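Local coordinates for adhesion G-protein coupled receptor G6 (Danio rerio, PDB 6V55), which is an adhesion G-protein coupled receptor linked to myelination, whose calcium-binding extracellular region probably mediates adhesion and regulates signalling, at residues 567-571 against 605-609; 515-519 against 556-560; 473-477 against 523-527; 507-512 against 539-543; 594-600 against 611-615. All coordinates share one frame; numbering follows the deposited sequence.

Contact 1: 567-571 against 605-609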
loop_
_atom_site.group_PDB
_atom_site.type_symbol
_atom_site.label_atom_id
_atom_site.label_comp_id
_atom_site.label_asym_id
_atom_site.label_seq_id
_atom_site.Cartn_x
_atom_site.Cartn_y
_atom_site.Cartn_z
ATOM N N ASN A 567 -24.224 11.966 11.165
ATOM C CA ASN A 567 -23.775 10.693 10.629
ATOM C C ASN A 567 -24.656 9.540 11.085
ATOM O O ASN A 567 -24.812 8.560 10.349
ATOM C CB ASN A 567 -22.363 10.408 11.075
ATOM C CG ASN A 567 -21.342 11.238 10.381
ATOM O OD1 ASN A 567 -21.654 12.000 9.470
ATOM N ND2 ASN A 567 -20.101 11.141 10.852
ATOM N N VAL A 568 -25.236 9.608 12.291
ATOM C CA VAL A 568 -26.180 8.546 12.640
ATOM C C VAL A 568 -27.508 8.736 11.926
ATOM O O VAL A 568 -28.270 7.781 11.820
ATOM C CB VAL A 568 -26.436 8.360 14.153
ATOM C CG1 VAL A 568 -25.143 8.438 14.956
ATOM C CG2 VAL A 568 -27.491 9.290 14.704
ATOM N N MET A 569 -27.778 9.910 11.358
ATOM C CA MET A 569 -28.983 10.059 10.557
ATOM C C MET A 569 -28.897 9.383 9.194
ATOM O O MET A 569 -29.936 9.204 8.559
ATOM C CB MET A 569 -29.286 11.522 10.338
ATOM C CG MET A 569 -29.966 12.147 11.484
ATOM S SD MET A 569 -30.288 13.872 11.136
ATOM C CE MET A 569 -29.520 14.431 12.631
ATOM N N VAL A 570 -27.703 9.037 8.704
ATOM C CA VAL A 570 -27.634 8.360 7.412
ATOM C C VAL A 570 -27.425 6.872 7.634
ATOM O O VAL A 570 -27.188 6.121 6.679
ATOM C CB VAL A 570 -26.543 8.933 6.484
ATOM C CG1 VAL A 570 -26.881 10.346 6.093
ATOM C CG2 VAL A 570 -25.186 8.884 7.115
ATOM N N SER A 571 -27.562 6.421 8.882
ATOM C CA SER A 571 -27.512 4.997 9.172
ATOM C C SER A 571 -28.829 4.352 8.774
ATOM O O SER A 571 -29.776 5.025 8.352
ATOM C CB SER A 571 -27.219 4.770 10.647
ATOM O OG SER A 571 -25.860 5.080 10.877
ATOM N N SER A 605 -24.384 20.760 9.224
ATOM C CA SER A 605 -23.860 19.467 8.817
ATOM C C SER A 605 -24.645 19.040 7.585
ATOM O O SER A 605 -25.467 19.809 7.074
ATOM C CB SER A 605 -23.988 18.452 9.944
ATOM O OG SER A 605 -25.362 18.279 10.234
ATOM N N LYS A 606 -24.420 17.800 7.130
ATOM C CA LYS A 606 -25.077 17.325 5.915
ATOM C C LYS A 606 -26.580 17.127 6.121
ATOM O O LYS A 606 -27.374 17.614 5.310
ATOM C CB LYS A 606 -24.400 16.045 5.416
ATOM C CG LYS A 606 -24.806 15.618 3.987
ATOM C CD LYS A 606 -24.871 14.071 3.862
ATOM C CE LYS A 606 -25.790 13.581 2.726
ATOM N NZ LYS A 606 -27.176 13.229 3.185
ATOM N N ASN A 607 -27.001 16.499 7.227
ATOM C CA ASN A 607 -28.428 16.258 7.456
ATOM C C ASN A 607 -29.026 17.022 8.641
ATOM O O ASN A 607 -30.171 16.736 9.025
ATOM C CB ASN A 607 -28.698 14.770 7.673
ATOM C CG ASN A 607 -28.170 13.918 6.563
ATOM O OD1 ASN A 607 -28.620 14.017 5.417
ATOM N ND2 ASN A 607 -27.220 13.044 6.896
ATOM N N LEU A 608 -28.298 17.972 9.234
ATOM C CA LEU A 608 -28.723 18.614 10.473
ATOM C C LEU A 608 -28.092 19.991 10.580
ATOM O O LEU A 608 -26.863 20.111 10.588
ATOM C CB LEU A 608 -28.318 17.792 11.694
ATOM C CG LEU A 608 -28.720 18.420 13.031
ATOM C CD1 LEU A 608 -30.217 18.449 13.193
ATOM C CD2 LEU A 608 -28.074 17.727 14.207
ATOM N N VAL A 609 -28.921 21.022 10.695
ATOM C CA VAL A 609 -28.439 22.358 11.020
ATOM C C VAL A 609 -29.180 22.838 12.259
ATOM O O VAL A 609 -30.398 22.642 12.371
ATOM C CB VAL A 609 -28.584 23.324 9.827
ATOM C CG1 VAL A 609 -29.985 23.308 9.214
ATOM C CG2 VAL A 609 -28.161 24.701 10.200
#
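The side-chain amide of Asn-607 is met at its two ends by different groups. Val-570 CG1 comes up beside the amide at its nitrogen end, though how closely is doubtful. At the oxygen end, Lys-606 NZ donates to Asn-607 OD1 at 2.8 Å, tilted 19° from the carbonyl plane. The backbone carbonyl of Asn-607 is the second flat group here. Met-569 SD lies 3.6 Å from Asn-607 O and 3.9 Å from Asn-607 CB as the two side chains pass side by side, pointing opposite ways. The C-terminal end of helix 555-568 and the residues after it thus pack against the turn that leads into strand 608-614. This is a joint between the helical subdomain of what is probably the GAIN domain and its beta subdomain. Beyond the sulfur, the methionine chain bends at its third torsion (-127°). The bend turns the methyl across Leu-608, with Met-569 CE 3.7 Å from Leu-608 CB and 3.9 Å from Leu-608 CD2. Phe-677 of strand 671-677 packs on both Met-569 and Leu-608. Ser-566 OG is hydrogen-bonded to Asn-607 N, a further tie between the helix and this turn.

Contact 2: 515-519 against 556-560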
loop_
_atom_site.group_PDB
_atom_site.type_symbol
_atom_site.label_atom_id
_atom_site.label_comp_id
_atom_site.label_asym_id
_atom_site.label_seq_id
_atom_site.Cartn_x
_atom_site.Cartn_y
_atom_site.Cartn_z
ATOM N N GLU A 515 -12.047 18.339 30.102
ATOM C CA GLU A 515 -10.760 18.394 29.422
ATOM C C GLU A 515 -10.621 17.369 28.307
ATOM O O GLU A 515 -9.914 17.637 27.326
ATOM C CB GLU A 515 -9.625 18.238 30.437
ATOM C CG GLU A 515 -9.145 19.589 30.983
ATOM C CD GLU A 515 -10.148 20.240 31.939
ATOM O OE1 GLU A 515 -10.747 19.495 32.762
ATOM O OE2 GLU A 515 -10.330 21.486 31.866
ATOM N N ASN A 516 -11.301 16.226 28.400
ATOM C CA ASN A 516 -11.226 15.238 27.335
ATOM C C ASN A 516 -12.454 15.221 26.420
ATOM O O ASN A 516 -12.496 14.376 25.519
ATOM C CB ASN A 516 -10.937 13.848 27.924
ATOM C CG ASN A 516 -12.170 13.129 28.421
ATOM O OD1 ASN A 516 -13.031 13.718 29.057
ATOM N ND2 ASN A 516 -12.234 11.823 28.172
ATOM N N ALA A 517 -13.427 16.146 26.607
ATOM C CA ALA A 517 -14.676 16.132 25.834
ATOM C C ALA A 517 -14.443 16.410 24.353
ATOM O O ALA A 517 -15.085 15.787 23.492
ATOM C CB ALA A 517 -15.668 17.158 26.368
ATOM N N MET A 518 -13.536 17.343 24.045
ATOM C CA MET A 518 -13.190 17.627 22.656
ATOM C C MET A 518 -12.498 16.445 21.993
ATOM O O MET A 518 -12.726 16.190 20.807
ATOM C CB MET A 518 -12.306 18.872 22.590
ATOM C CG MET A 518 -12.357 19.628 21.262
ATOM S SD MET A 518 -14.017 19.674 20.569
ATOM C CE MET A 518 -13.751 20.066 18.869
ATOM N N ASP A 519 -11.702 15.683 22.755
ATOM C CA ASP A 519 -10.987 14.545 22.187
ATOM C C ASP A 519 -11.920 13.364 21.936
ATOM O O ASP A 519 -11.819 12.716 20.885
ATOM C CB ASP A 519 -9.839 14.139 23.109
ATOM C CG ASP A 519 -8.796 13.276 22.404
ATOM O OD1 ASP A 519 -8.030 13.834 21.569
ATOM O OD2 ASP A 519 -8.754 12.044 22.690
ATOM N N THR A 556 -17.115 24.988 18.630
ATOM C CA THR A 556 -16.326 23.921 18.013
ATOM C C THR A 556 -16.638 22.570 18.636
ATOM O O THR A 556 -16.660 21.560 17.919
ATOM C CB THR A 556 -14.827 24.214 18.100
ATOM O OG1 THR A 556 -14.382 24.106 19.460
ATOM C CG2 THR A 556 -14.537 25.619 17.579
ATOM N N LEU A 557 -16.978 22.544 19.935
ATOM C CA LEU A 557 -17.465 21.302 20.542
ATOM C C LEU A 557 -18.841 20.916 20.001
ATOM O O LEU A 557 -19.103 19.728 19.755
ATOM C CB LEU A 557 -17.503 21.423 22.072
ATOM C CG LEU A 557 -17.904 20.158 22.849
ATOM C CD1 LEU A 557 -17.062 18.976 22.434
ATOM C CD2 LEU A 557 -17.763 20.376 24.332
ATOM N N ALA A 558 -19.718 21.902 19.769
ATOM C CA ALA A 558 -21.031 21.561 19.245
ATOM C C ALA A 558 -20.987 21.193 17.765
ATOM O O ALA A 558 -21.869 20.468 17.284
ATOM C CB ALA A 558 -21.995 22.706 19.465
ATOM N N SER A 559 -19.980 21.662 17.031
ATOM C CA SER A 559 -19.894 21.288 15.627
ATOM C C SER A 559 -19.472 19.838 15.481
ATOM O O SER A 559 -19.911 19.162 14.552
ATOM C CB SER A 559 -18.955 22.215 14.873
ATOM O OG SER A 559 -17.682 21.620 14.714
ATOM N N THR A 560 -18.694 19.319 16.427
ATOM C CA THR A 560 -18.370 17.901 16.381
ATOM C C THR A 560 -19.562 17.052 16.796
ATOM O O THR A 560 -19.818 15.996 16.194
ATOM C CB THR A 560 -17.163 17.616 17.266
ATOM O OG1 THR A 560 -16.224 18.690 17.140
ATOM C CG2 THR A 560 -16.498 16.379 16.821
#
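Met-518 reaches Leu-557 and Thr-560 through its first two torsions. Its chi1 of -155° sets CG roughly opposite the backbone N, and a bend at chi2 (39°) turns the thioether toward helix 555-568. Met-518 SD then lies 3.6 Å from Leu-557 CD1 and 3.8 Å from Leu-557 CA. The two side chains run alongside each other in opposite directions. The methyl goes further and faces two oxygens of helix 555-568 that lie side by side: Met-518 CE is 3.4 Å from Thr-556 O and 3.3 Å from Thr-560 OG1. These oxygens are themselves joined. Thr-560 OG1 donates to Thr-556 O at 3.0 Å, in the carbonyl plane, with a C=O...donor angle of 158°. Ser-559 OG adds a weak bond to the same carbonyl. The threonine hydroxyl is therefore held to its own helix, and the methionine methyl meets it by packing alone. Deeper in, buried Ala-517 packs on the same leucine: Ala-517 O is 3.9 Å from Leu-557 CD1, and Ala-517 CB is 4.3 Å from Leu-557 CD2. Leu-547 of helix 534-550 touches both residues. On the outer side Thr-556 borders the glycan near Asn-554. Close packing of helix 517-527, helix 534-550 and helix 555-568 is consistent with the helical subdomain of a GAIN domain.

Contact 3: 473-477 against 523-527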
loop_
_atom_site.group_PDB
_atom_site.type_symbol
_atom_site.label_atom_id
_atom_site.label_comp_id
_atom_site.label_asym_id
_atom_site.label_seq_id
_atom_site.Cartn_x
_atom_site.Cartn_y
_atom_site.Cartn_z
ATOM N N CYS A 473 -5.764 1.145 20.061
ATOM C CA CYS A 473 -6.935 0.764 20.830
ATOM C C CYS A 473 -8.169 1.371 20.173
ATOM O O CYS A 473 -8.200 2.572 19.891
ATOM C CB CYS A 473 -6.811 1.247 22.279
ATOM S SG CYS A 473 -5.644 0.336 23.313
ATOM N N PHE A 474 -9.162 0.535 19.887
ATOM C CA PHE A 474 -10.410 1.020 19.318
ATOM C C PHE A 474 -11.286 1.584 20.428
ATOM O O PHE A 474 -11.511 0.900 21.422
ATOM C CB PHE A 474 -11.146 -0.108 18.595
ATOM C CG PHE A 474 -12.414 0.333 17.938
ATOM C CD1 PHE A 474 -12.366 1.056 16.755
ATOM C CD2 PHE A 474 -13.654 0.070 18.518
ATOM C CE1 PHE A 474 -13.528 1.469 16.125
ATOM C CE2 PHE A 474 -14.832 0.508 17.905
ATOM C CZ PHE A 474 -14.762 1.207 16.704
ATOM N N PRO A 475 -11.826 2.801 20.288
ATOM C CA PRO A 475 -11.658 3.777 19.203
ATOM C C PRO A 475 -10.888 5.056 19.546
ATOM O O PRO A 475 -10.874 5.966 18.715
ATOM C CB PRO A 475 -13.089 4.156 18.881
ATOM C CG PRO A 475 -13.713 4.189 20.250
ATOM C CD PRO A 475 -13.015 3.124 21.093
ATOM N N TYR A 476 -10.270 5.151 20.720
ATOM C CA TYR A 476 -9.702 6.434 21.103
ATOM C C TYR A 476 -8.234 6.578 20.728
ATOM O O TYR A 476 -7.749 7.717 20.648
ATOM C CB TYR A 476 -9.932 6.657 22.600
ATOM C CG TYR A 476 -11.413 6.701 22.889
ATOM C CD1 TYR A 476 -12.247 7.595 22.198
ATOM C CD2 TYR A 476 -11.995 5.850 23.820
ATOM C CE1 TYR A 476 -13.626 7.644 22.439
ATOM C CE2 TYR A 476 -13.363 5.898 24.066
ATOM C CZ TYR A 476 -14.170 6.794 23.373
ATOM O OH TYR A 476 -15.524 6.830 23.630
ATOM N N LYS A 477 -7.540 5.451 20.506
ATOM C CA LYS A 477 -6.137 5.359 20.052
ATOM C C LYS A 477 -5.132 6.025 20.992
ATOM O O LYS A 477 -4.022 6.356 20.558
ATOM C CB LYS A 477 -5.922 5.920 18.641
ATOM C CG LYS A 477 -6.865 5.470 17.561
ATOM C CD LYS A 477 -6.625 6.346 16.321
ATOM C CE LYS A 477 -5.589 5.787 15.371
ATOM N NZ LYS A 477 -5.953 6.035 13.945
ATOM N N GLN A 523 -13.101 11.711 18.144
ATOM C CA GLN A 523 -12.898 10.304 17.795
ATOM C C GLN A 523 -14.203 9.606 17.423
ATOM O O GLN A 523 -14.247 8.909 16.405
ATOM C CB GLN A 523 -12.199 9.542 18.926
ATOM C CG GLN A 523 -10.773 9.995 19.337
ATOM C CD GLN A 523 -10.024 10.867 18.312
ATOM O OE1 GLN A 523 -9.714 10.452 17.177
ATOM N NE2 GLN A 523 -9.716 12.093 18.731
ATOM N N LEU A 524 -15.283 9.854 18.188
ATOM C CA LEU A 524 -16.587 9.292 17.875
ATOM C C LEU A 524 -17.137 9.825 16.554
ATOM O O LEU A 524 -17.797 9.077 15.826
ATOM C CB LEU A 524 -17.573 9.596 19.000
ATOM C CG LEU A 524 -17.330 9.089 20.424
ATOM C CD1 LEU A 524 -18.497 9.454 21.328
ATOM C CD2 LEU A 524 -17.007 7.603 20.500
ATOM N N ALA A 525 -16.830 11.084 16.204
ATOM C CA ALA A 525 -17.227 11.642 14.911
ATOM C C ALA A 525 -16.503 10.986 13.737
ATOM O O ALA A 525 -17.043 10.965 12.621
ATOM C CB ALA A 525 -16.973 13.152 14.884
ATOM N N ASP A 526 -15.300 10.447 13.967
ATOM C CA ASP A 526 -14.616 9.695 12.927
ATOM C C ASP A 526 -15.310 8.360 12.624
ATOM O O ASP A 526 -15.567 8.068 11.445
ATOM C CB ASP A 526 -13.157 9.467 13.326
ATOM C CG ASP A 526 -12.177 9.728 12.183
ATOM O OD1 ASP A 526 -11.242 10.540 12.388
ATOM O OD2 ASP A 526 -12.332 9.124 11.088
ATOM N N ILE A 527 -15.637 7.563 13.670
ATOM C CA ILE A 527 -16.179 6.201 13.506
ATOM C C ILE A 527 -17.542 6.208 12.830
ATOM O O ILE A 527 -17.905 5.251 12.132
ATOM C CB ILE A 527 -16.352 5.457 14.840
ATOM C CG1 ILE A 527 -15.247 5.705 15.827
ATOM C CG2 ILE A 527 -16.380 3.973 14.603
ATOM C CD1 ILE A 527 -15.767 5.385 17.230
#
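Pro-475 and Ile-527 form the tight part of this contact. Pro-475 CB is 3.4 Å from Ile-527 CD1. The proline, which follows a cis peptide bond, also packs on its neighbours: its CB lies over the centre of the Phe-474 ring and its CG over the centre of the Tyr-476 ring. Phe-474 meets Ile-527 at its edge, with Phe-474 CZ 3.8 Å from Ile-527 CG2. Tyr-476 has chi1 near -62°, which carries its ring to helix 517-527. There Tyr-476 OH comes to 3.5 Å from Leu-524 CD2, while the hydroxyl is hydrogen-bonded to Ile-507 O. The more open side has longer contacts than that of the proline: partly exposed Gln-523 meets the edge of the tyrosine ring through its CB, 3.8 Å from Tyr-476 CD1. Its amide nitrogen turns back to Asp-519 O of its own helix. The loose end is Lys-477, which keeps away from the helix and makes salt bridges with Asp-98 and Glu-53, both residues of the calcium site. Cys-473 is in a disulfide with Cys-504. The arrangement fits a disulfide-bonded hormone-receptor-like domain docked on the first helix of the GAIN domain, with the CUB calcium site beside it.

Contact 4: 507-512 against 539-543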
loop_
_atom_site.group_PDB
_atom_site.type_symbol
_atom_site.label_atom_id
_atom_site.label_comp_id
_atom_site.label_asym_id
_atom_site.label_seq_id
_atom_site.Cartn_x
_atom_site.Cartn_y
_atom_site.Cartn_z
ATOM N N ILE A 507 -15.782 1.943 23.632
ATOM C CA ILE A 507 -16.549 3.168 23.370
ATOM C C ILE A 507 -17.193 3.683 24.654
ATOM O O ILE A 507 -17.100 4.873 24.986
ATOM C CB ILE A 507 -17.625 2.911 22.293
ATOM C CG1 ILE A 507 -16.993 2.568 20.945
ATOM C CG2 ILE A 507 -18.577 4.107 22.135
ATOM C CD1 ILE A 507 -17.997 2.045 19.942
ATOM N N THR A 508 -17.825 2.784 25.413
ATOM C CA THR A 508 -18.601 3.195 26.576
ATOM C C THR A 508 -17.750 3.441 27.813
ATOM O O THR A 508 -18.195 4.160 28.713
ATOM C CB THR A 508 -19.638 2.133 26.930
ATOM O OG1 THR A 508 -19.014 1.126 27.738
ATOM C CG2 THR A 508 -20.167 1.484 25.688
ATOM N N SER A 509 -16.557 2.854 27.895
ATOM C CA SER A 509 -15.905 2.785 29.193
ATOM C C SER A 509 -15.083 4.021 29.519
ATOM O O SER A 509 -14.601 4.145 30.653
ATOM C CB SER A 509 -15.029 1.538 29.274
ATOM O OG SER A 509 -13.834 1.739 28.555
ATOM N N ILE A 510 -14.917 4.931 28.578
ATOM C CA ILE A 510 -14.226 6.181 28.874
ATOM C C ILE A 510 -15.147 7.065 29.709
ATOM O O ILE A 510 -16.381 6.947 29.673
ATOM C CB ILE A 510 -13.743 6.867 27.574
ATOM C CG1 ILE A 510 -12.512 7.726 27.836
ATOM C CG2 ILE A 510 -14.835 7.702 26.891
ATOM C CD1 ILE A 510 -11.908 8.313 26.565
ATOM N N THR A 511 -14.544 7.899 30.540
ATOM C CA THR A 511 -15.277 8.773 31.440
ATOM C C THR A 511 -14.987 10.203 31.012
ATOM O O THR A 511 -13.826 10.628 31.000
ATOM C CB THR A 511 -14.873 8.511 32.890
ATOM O OG1 THR A 511 -13.445 8.379 32.963
ATOM C CG2 THR A 511 -15.516 7.214 33.385
ATOM N N VAL A 512 -16.033 10.923 30.617
ATOM C CA VAL A 512 -15.842 12.210 29.969
ATOM C C VAL A 512 -15.604 13.277 31.027
ATOM O O VAL A 512 -16.129 13.208 32.146
ATOM C CB VAL A 512 -17.041 12.554 29.071
ATOM C CG1 VAL A 512 -17.034 11.689 27.837
ATOM C CG2 VAL A 512 -18.332 12.347 29.812
ATOM N N GLN A 539 -24.098 2.882 21.467
ATOM C CA GLN A 539 -23.041 3.207 22.415
ATOM C C GLN A 539 -22.391 4.543 22.114
ATOM O O GLN A 539 -21.894 5.203 23.036
ATOM C CB GLN A 539 -21.971 2.130 22.415
ATOM C CG GLN A 539 -22.476 0.838 22.911
ATOM C CD GLN A 539 -21.564 -0.266 22.526
ATOM O OE1 GLN A 539 -20.354 -0.070 22.416
ATOM N NE2 GLN A 539 -22.127 -1.438 22.290
ATOM N N VAL A 540 -22.351 4.946 20.846
ATOM C CA VAL A 540 -21.828 6.269 20.538
ATOM C C VAL A 540 -22.819 7.337 21.001
ATOM O O VAL A 540 -22.431 8.351 21.593
ATOM C CB VAL A 540 -21.485 6.359 19.036
ATOM C CG1 VAL A 540 -21.115 7.732 18.650
ATOM C CG2 VAL A 540 -20.298 5.452 18.708
ATOM N N VAL A 541 -24.116 7.066 20.866
ATOM C CA VAL A 541 -25.111 8.079 21.198
ATOM C C VAL A 541 -25.327 8.161 22.717
ATOM O O VAL A 541 -25.650 9.233 23.253
ATOM C CB VAL A 541 -26.370 7.773 20.354
ATOM C CG1 VAL A 541 -27.587 8.474 20.810
ATOM C CG2 VAL A 541 -26.109 8.187 18.906
ATOM N N THR A 542 -25.027 7.089 23.455
ATOM C CA THR A 542 -25.029 7.206 24.916
ATOM C C THR A 542 -23.850 8.039 25.425
ATOM O O THR A 542 -24.047 8.947 26.250
ATOM C CB THR A 542 -25.060 5.820 25.554
ATOM O OG1 THR A 542 -26.325 5.209 25.249
ATOM C CG2 THR A 542 -24.913 5.899 27.066
ATOM N N LYS A 543 -22.643 7.808 24.875
ATOM C CA LYS A 543 -21.462 8.601 25.232
ATOM C C LYS A 543 -21.589 10.080 24.836
ATOM O O LYS A 543 -21.141 10.952 25.594
ATOM C CB LYS A 543 -20.211 7.995 24.597
ATOM C CG LYS A 543 -18.913 8.582 25.134
ATOM C CD LYS A 543 -18.834 8.473 26.654
ATOM C CE LYS A 543 -18.543 7.022 27.057
ATOM N NZ LYS A 543 -18.644 6.747 28.524
#
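Lys-543 lays its aliphatic chain across Ile-510 and past Val-512. Lys-543 CE is 3.8 Å from Ile-510 CG2, and Lys-543 CD is 3.9 Å from Val-512 CG1. Bends at chi2 (55°) and chi3 (74°) fold the chain so that its ammonium enters the curve of the loop. There Lys-543 NZ donates two hydrogen bonds, 2.6 Å to Thr-508 O and 2.5 Å to Ile-510 O; these lengths, shorter than usual, are best taken with caution. The first comes from well above the carbonyl plane; the second is much nearer the plane, tilted 19°. Glu-546 adds a salt bridge, which should balance the charge of this buried lysine. One helical turn earlier, Gln-539 packs by its chain: Thr-508 CG2 is 3.7 Å from Gln-539 CG. Ile-507 lies nearly at right angles to Gln-539, with Ile-507 CG2 3.6 Å from Gln-539 O and 4.1 Å from Val-540 CG2. The loop after strand 493-496 thus lies along helix 534-550 before entering helix 517-527, whose Leu-524 touches Val-540 and Lys-543.

Contact 5: 594-600 against 611-615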
loop_
_atom_site.group_PDB
_atom_site.type_symbol
_atom_site.label_atom_id
_atom_site.label_comp_id
_atom_site.label_asym_id
_atom_site.label_seq_id
_atom_site.Cartn_x
_atom_site.Cartn_y
_atom_site.Cartn_z
ATOM N N ILE A 594 -25.400 25.875 24.732
ATOM C CA ILE A 594 -24.318 26.370 23.890
ATOM C C ILE A 594 -24.045 27.831 24.234
ATOM O O ILE A 594 -24.974 28.615 24.472
ATOM C CB ILE A 594 -24.631 26.151 22.397
ATOM C CG1 ILE A 594 -23.518 26.682 21.540
ATOM C CG2 ILE A 594 -25.907 26.819 21.929
ATOM C CD1 ILE A 594 -23.473 25.991 20.313
ATOM N N GLU A 595 -22.765 28.158 24.420
ATOM C CA GLU A 595 -22.328 29.525 24.644
ATOM C C GLU A 595 -21.879 30.110 23.310
ATOM O O GLU A 595 -21.100 29.479 22.591
ATOM C CB GLU A 595 -21.198 29.563 25.674
ATOM C CG GLU A 595 -21.607 29.151 27.095
ATOM C CD GLU A 595 -20.580 28.237 27.773
ATOM O OE1 GLU A 595 -20.990 27.197 28.350
ATOM O OE2 GLU A 595 -19.363 28.546 27.717
ATOM N N PHE A 596 -22.384 31.294 22.969
ATOM C CA PHE A 596 -21.988 31.958 21.729
ATOM C C PHE A 596 -21.895 33.461 21.966
ATOM O O PHE A 596 -22.383 33.976 22.977
ATOM C CB PHE A 596 -22.944 31.618 20.570
ATOM C CG PHE A 596 -24.331 32.188 20.704
ATOM C CD1 PHE A 596 -25.285 31.582 21.538
ATOM C CD2 PHE A 596 -24.710 33.292 19.941
ATOM C CE1 PHE A 596 -26.574 32.097 21.648
ATOM C CE2 PHE A 596 -26.006 33.819 20.035
ATOM C CZ PHE A 596 -26.939 33.217 20.885
ATOM N N ASP A 597 -21.250 34.168 21.030
ATOM C CA ASP A 597 -20.873 35.566 21.253
ATOM C C ASP A 597 -21.620 36.572 20.404
ATOM O O ASP A 597 -21.991 37.638 20.912
ATOM C CB ASP A 597 -19.372 35.766 21.045
ATOM C CG ASP A 597 -18.583 35.336 22.261
ATOM O OD1 ASP A 597 -18.631 36.053 23.290
ATOM O OD2 ASP A 597 -17.950 34.260 22.208
ATOM N N GLY A 598 -21.878 36.284 19.137
ATOM C CA GLY A 598 -22.566 37.247 18.307
ATOM C C GLY A 598 -24.061 37.337 18.539
ATOM O O GLY A 598 -24.604 36.866 19.548
ATOM N N PRO A 599 -24.767 37.951 17.590
ATOM C CA PRO A 599 -26.233 37.955 17.675
ATOM C C PRO A 599 -26.866 36.613 17.339
ATOM O O PRO A 599 -28.012 36.377 17.758
ATOM C CB PRO A 599 -26.635 39.031 16.669
ATOM C CG PRO A 599 -25.543 39.047 15.677
ATOM C CD PRO A 599 -24.274 38.663 16.403
ATOM N N SER A 600 -26.168 35.734 16.609
ATOM C CA SER A 600 -26.650 34.385 16.328
ATOM C C SER A 600 -25.478 33.463 16.014
ATOM O O SER A 600 -24.389 33.917 15.652
ATOM C CB SER A 600 -27.652 34.362 15.163
ATOM O OG SER A 600 -26.993 34.537 13.941
ATOM N N GLY A 611 -29.406 26.146 15.180
ATOM C CA GLY A 611 -29.093 27.560 15.290
ATOM C C GLY A 611 -29.661 28.131 16.563
ATOM O O GLY A 611 -30.706 27.693 17.053
ATOM N N VAL A 612 -28.946 29.093 17.119
ATOM C CA VAL A 612 -29.421 29.871 18.248
ATOM C C VAL A 612 -29.305 31.321 17.830
ATOM O O VAL A 612 -28.428 31.675 17.034
ATOM C CB VAL A 612 -28.618 29.605 19.530
ATOM C CG1 VAL A 612 -29.082 28.330 20.165
ATOM C CG2 VAL A 612 -27.147 29.482 19.202
ATOM N N SER A 613 -30.228 32.149 18.323
ATOM C CA SER A 613 -30.151 33.596 18.174
ATOM C C SER A 613 -30.745 34.238 19.415
ATOM O O SER A 613 -31.627 33.664 20.063
ATOM C CB SER A 613 -30.890 34.102 16.935
ATOM O OG SER A 613 -32.289 34.095 17.140
ATOM N N ALA A 614 -30.274 35.445 19.723
ATOM C CA ALA A 614 -30.653 36.108 20.962
ATOM C C ALA A 614 -32.024 36.776 20.833
ATOM O O ALA A 614 -32.352 37.358 19.794
ATOM C CB ALA A 614 -29.584 37.132 21.340
ATOM N N LEU A 615 -32.826 36.681 21.899
ATOM C CA LEU A 615 -34.175 37.244 21.951
ATOM C C LEU A 615 -34.209 38.323 23.024
ATOM O O LEU A 615 -33.970 38.037 24.205
ATOM C CB LEU A 615 -35.239 36.174 22.250
ATOM C CG LEU A 615 -36.768 36.364 22.030
ATOM C CD1 LEU A 615 -37.517 35.051 22.115
ATOM C CD2 LEU A 615 -37.497 37.281 23.015
#
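Pro-599 O accepts a hydrogen bond from Ala-614 N, 3.1 Å long and fairly straight at 164°. Ser-613 CA also approaches that oxygen, at 3.5 Å. Next along, Ser-600 and Ser-613 form an antiparallel non-hydrogen-bonded pair. Their side chains lie on one face of the sheet, with Ser-600 CB 3.7 Å from Ser-613 CB. The apolar half belongs to Val-612. Its CG2 sits over one face of the Phe-596 ring as a CH-pi contact, 3.9 Å from the ring centroid and 24° off the normal. The first torsion of Phe-596 (69°) puts CG between the backbone N and the carbonyl carbon, and the ring edge faces Pro-599 C. The other branch, Val-612 CG1, is 3.9 Å from Ile-594 CG2. The chain leaving helix 573-593 thus runs beside strand 608-614, turns, and enters the outermost strand 600-603. On its other side strand 608-614 pairs with strand 671-677, whose Arg-671 touches Phe-596 and is hydrogen-bonded to Ile-594 O.

Contacts 1 and 3 are buried; contacts 2, 4 and 5 are partly buried. Contact 2 joins two helices, and helix 517-527 also serves contact 3, where Thr-560 of contact 2 touches Ala-525. Helix 555-568 runs from contact 2 to contact 1. Contacts 3 and 4 lie side by side and adjoin through Tyr-476 and Ile-507. Contacts 1 and 5 share strand 608-614, about 22 Å apart between centres. Chemistry follows place: apolar packing dominates contacts 2 and 3, and methionine sulfur features in contacts 1 and 2. Contact 4 is the polar one, set by a charged side chain, while contact 5 adds a backbone bond at the sheet margin.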